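Local atomic coordinates of outer membrane protein (Tpn50) (Borrelia burgdorferi, PDB entry 3OON), a protein that probably anchors the spirochaete outer membrane to the cell wall by binding peptidoglycan through its OmpA-like C-terminal domain. Residues A[19-24]-A[71-76]. Sequence-based numbering, arbitrary orientation. Where two conformers were deposited one is given.
With SO4 (sulfate ion), chain B.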
ATOM      1  N   ILE A  19      -7.623  11.758   2.994  1.00 31.15           N
ATOM      2  CA  ILE A  19      -7.571  12.277   4.355  1.00 32.04           C
ATOM      3  C   ILE A  19      -8.729  13.228   4.480  1.00 33.09           C
ATOM      4  O   ILE A  19      -8.899  14.112   3.633  1.00 33.07           O
ATOM      5  CB  ILE A  19      -6.257  13.070   4.612  1.00 31.91           C
ATOM      6  CG1 ILE A  19      -5.028  12.149   4.580  1.00 31.74           C
ATOM      7  CG2 ILE A  19      -6.335  13.888   5.926  1.00 32.56           C
ATOM      8  CD1 ILE A  19      -4.892  11.180   5.768  1.00 33.40           C
ATOM      9  N   GLU A  20      -9.528  13.050   5.527  1.00 34.21           N
ATOM     10  CA  GLU A  20     -10.606  13.975   5.817  1.00 35.58           C
ATOM     11  C   GLU A  20     -10.028  15.256   6.389  1.00 35.36           C
ATOM     12  O   GLU A  20      -9.323  15.228   7.405  1.00 35.50           O
ATOM     13  CB  GLU A  20     -11.598  13.358   6.799  1.00 36.68           C
ATOM     14  CG  GLU A  20     -12.417  12.240   6.194  1.00 39.60           C
ATOM     15  CD  GLU A  20     -13.653  11.887   7.007  1.00 43.56           C
ATOM     16  OE1 GLU A  20     -14.314  12.796   7.553  1.00 44.26           O
ATOM     17  OE2 GLU A  20     -13.968  10.685   7.081  1.00 46.57           O
ATOM     18  N   PHE A  21     -10.294  16.361   5.697  1.00 35.01           N
ATOM     19  CA  PHE A  21     -10.006  17.700   6.189  1.00 35.12           C
ATOM     20  C   PHE A  21     -11.331  18.372   6.497  1.00 36.90           C
ATOM     21  O   PHE A  21     -12.336  18.104   5.839  1.00 37.07           O
ATOM     22  CB  PHE A  21      -9.278  18.527   5.122  1.00 34.05           C
ATOM     23  CG  PHE A  21      -7.875  18.074   4.848  1.00 31.83           C
ATOM     24  CD1 PHE A  21      -6.818  18.511   5.644  1.00 30.28           C
ATOM     25  CD2 PHE A  21      -7.605  17.232   3.780  1.00 31.48           C
ATOM     26  CE1 PHE A  21      -5.503  18.096   5.379  1.00 29.45           C
ATOM     27  CE2 PHE A  21      -6.301  16.814   3.507  1.00 30.06           C
ATOM     28  CZ  PHE A  21      -5.252  17.243   4.309  1.00 29.47           C
ATOM     29  N   TYR A  22     -11.346  19.242   7.494  1.00 38.61           N
ATOM     30  CA  TYR A  22     -12.537  20.045   7.734  1.00 40.42           C
ATOM     31  C   TYR A  22     -12.790  20.941   6.521  1.00 41.03           C
ATOM     32  O   TYR A  22     -11.838  21.331   5.843  1.00 40.42           O
ATOM     33  CB  TYR A  22     -12.387  20.845   9.020  1.00 41.21           C
ATOM     34  CG  TYR A  22     -12.514  19.985  10.262  1.00 41.89           C
ATOM     35  CD1 TYR A  22     -13.755  19.461  10.650  1.00 43.54           C
ATOM     36  CD2 TYR A  22     -11.402  19.694  11.046  1.00 41.78           C
ATOM     37  CE1 TYR A  22     -13.879  18.670  11.793  1.00 44.02           C
ATOM     38  CE2 TYR A  22     -11.513  18.904  12.193  1.00 43.27           C
ATOM     39  CZ  TYR A  22     -12.756  18.398  12.560  1.00 43.91           C
ATOM     40  OH  TYR A  22     -12.877  17.612  13.689  1.00 44.68           O
ATOM     41  N   PRO A  23     -14.073  21.259   6.235  1.00 42.26           N
ATOM     42  CA  PRO A  23     -14.429  21.947   4.989  1.00 42.41           C
ATOM     43  C   PRO A  23     -13.577  23.188   4.753  1.00 41.77           C
ATOM     44  O   PRO A  23     -13.403  23.994   5.673  1.00 42.42           O
ATOM     45  CB  PRO A  23     -15.892  22.356   5.205  1.00 43.48           C
ATOM     46  CG  PRO A  23     -16.413  21.422   6.241  1.00 44.21           C
ATOM     47  CD  PRO A  23     -15.245  21.017   7.098  1.00 43.23           C
ATOM     48  N   ASN A  24     -13.032  23.310   3.541  1.00 40.56           N
ATOM     49  CA  ASN A  24     -12.221  24.465   3.110  1.00 39.57           C
ATOM     50  C   ASN A  24     -11.026  24.802   4.004  1.00 38.29           C
ATOM     51  O   ASN A  24     -10.589  25.953   4.047  1.00 38.51           O
ATOM     52  CB  ASN A  24     -13.106  25.713   2.934  1.00 40.83           C
ATOM     53  CG  ASN A  24     -14.420  25.402   2.253  1.00 42.53           C
ATOM     54  OD1 ASN A  24     -15.481  25.435   2.886  1.00 45.30           O
ATOM     55  ND2 ASN A  24     -14.362  25.082   0.965  1.00 42.65           N
ATOM     56  N   GLU A  71      -1.495  23.253  -1.053  1.00 24.84           N
ATOM     57  CA  GLU A  71      -0.128  23.141  -0.545  1.00 26.20           C
ATOM     58  C   GLU A  71      -0.099  23.055   0.984  1.00 26.25           C
ATOM     59  O   GLU A  71       0.690  22.289   1.539  1.00 26.64           O
ATOM     60  CB  GLU A  71       0.798  24.262  -1.052  1.00 26.83           C
ATOM     61  CG  GLU A  71       2.283  23.942  -0.774  1.00 30.78           C
ATOM     62  CD  GLU A  71       3.230  25.079  -1.097  1.00 36.28           C
ATOM     63  OE1 GLU A  71       3.761  25.694  -0.146  1.00 39.14           O
ATOM     64  OE2 GLU A  71       3.460  25.343  -2.295  1.00 39.17           O
ATOM     65  N   LYS A  72      -0.961  23.821   1.652  0.50 26.45           N
ATOM     66  CA  LYS A  72      -1.041  23.779   3.120  0.50 26.90           C
ATOM     67  C   LYS A  72      -1.545  22.431   3.643  0.50 26.55           C
ATOM     68  O   LYS A  72      -1.210  22.026   4.761  0.50 27.12           O
ATOM     69  CB  LYS A  72      -1.891  24.931   3.664  0.50 27.43           C
ATOM     70  CG  LYS A  72      -1.383  26.314   3.243  0.50 28.51           C
ATOM     71  CD  LYS A  72      -1.973  27.432   4.076  0.50 30.87           C
ATOM     72  CE  LYS A  72      -1.143  27.678   5.330  0.50 32.84           C
ATOM     73  NZ  LYS A  72      -1.550  28.916   6.056  0.50 34.43           N
ATOM     74  N   ARG A  73      -2.351  21.747   2.830  1.00 26.20           N
ATOM     75  CA  ARG A  73      -2.793  20.380   3.134  1.00 25.22           C
ATOM     76  C   ARG A  73      -1.620  19.396   3.078  1.00 24.88           C
ATOM     77  O   ARG A  73      -1.453  18.597   3.996  1.00 24.46           O
ATOM     78  CB  ARG A  73      -3.925  19.940   2.196  1.00 25.78           C
ATOM     79  CG  ARG A  73      -5.253  20.509   2.615  1.00 25.46           C
ATOM     80  CD  ARG A  73      -6.370  20.169   1.651  1.00 25.39           C
ATOM     81  NE  ARG A  73      -7.612  20.732   2.158  1.00 26.11           N
ATOM     82  CZ  ARG A  73      -8.708  20.904   1.430  1.00 26.53           C
ATOM     83  NH1 ARG A  73      -8.723  20.552   0.155  1.00 25.61           N
ATOM     84  NH2 ARG A  73      -9.790  21.432   1.976  1.00 28.68           N
ATOM     85  N   ALA A  74      -0.814  19.473   2.020  1.00 24.08           N
ATOM     86  CA  ALA A  74       0.425  18.689   1.937  1.00 24.42           C
ATOM     87  C   ALA A  74       1.339  18.977   3.135  1.00 25.21           C
ATOM     88  O   ALA A  74       1.923  18.062   3.734  1.00 24.71           O
ATOM     89  CB  ALA A  74       1.153  18.982   0.618  1.00 24.05           C
ATOM     90  N   ARG A  75       1.463  20.253   3.475  1.00 26.36           N
ATOM     91  CA  ARG A  75       2.293  20.667   4.611  1.00 27.63           C
ATOM     92  C   ARG A  75       1.784  20.171   5.967  1.00 27.99           C
ATOM     93  O   ARG A  75       2.589  19.798   6.826  1.00 28.23           O
ATOM     94  CB  ARG A  75       2.495  22.184   4.607  1.00 28.53           C
ATOM     95  CG  ARG A  75       3.532  22.596   3.599  1.00 30.96           C
ATOM     96  CD  ARG A  75       3.856  24.079   3.611  1.00 36.32           C
ATOM     97  NE  ARG A  75       4.814  24.369   2.547  1.00 39.47           N
ATOM     98  CZ  ARG A  75       6.135  24.261   2.664  1.00 41.53           C
ATOM     99  NH1 ARG A  75       6.692  23.886   3.816  1.00 42.77           N
ATOM    100  NH2 ARG A  75       6.905  24.539   1.623  1.00 42.79           N
ATOM    101  N   ALA A  76       0.466  20.149   6.156  1.00 27.97           N
ATOM    102  CA  ALA A  76      -0.126  19.599   7.382  1.00 28.63           C
ATOM    103  C   ALA A  76       0.287  18.128   7.581  1.00 28.61           C
ATOM    104  O   ALA A  76       0.640  17.722   8.694  1.00 29.06           O
ATOM    105  CB  ALA A  76      -1.645  19.730   7.344  1.00 29.09           C
TER
HETATM  106  S   SO4 B 401     -11.943  22.005  -1.176  1.00 38.67           S
HETATM  107  O1  SO4 B 401     -13.340  21.591  -1.051  1.00 38.65           O
HETATM  108  O2  SO4 B 401     -11.099  20.849  -1.451  1.00 37.20           O
HETATM  109  O3  SO4 B 401     -11.859  22.956  -2.282  1.00 39.61           O
HETATM  110  O4  SO4 B 401     -11.538  22.664   0.061  1.00 38.63           O
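Arg73 of helix 63-83 lays its side chain across the ring of Phe21, just past the end of strand 12-20, joining helix to sheet in the OmpA-like peptidoglycan-binding fold. CB starts the crossing at the far rim, 3.7 Å from Phe21 CZ. Next comes CG, nearly over the centre of the ring in a CH-pi contact, 3.7 Å from the centroid; the opposite face receives Ile19 CG2 nearer its rim. The chain runs extended from CG to NE, which carries CD past Phe21 CD2 and CE2 and sets Arg73 NE 3.8 Å from Phe21 CG, at the root of the ring. There NE donates to the carbonyl of Ser25, and NH1 gives a further bond to the carbonyl of His56, so the guanidinium is gripped by backbone as well as anion. Its plane lies 23° from that of the ring, and its edge faces a sulfate, probably from the crystallisation liquor, also held by Arg115 NE and the backbone N-H groups of Glu58 and Gln59. Such an anion may mark where a peptidoglycan carboxylate docks, as in related OmpA-like domains. NH1 reaches sulfate O2 almost straight (2.9 Å, 177°), whereas NH2 meets O4 at the same length but bent to 146°.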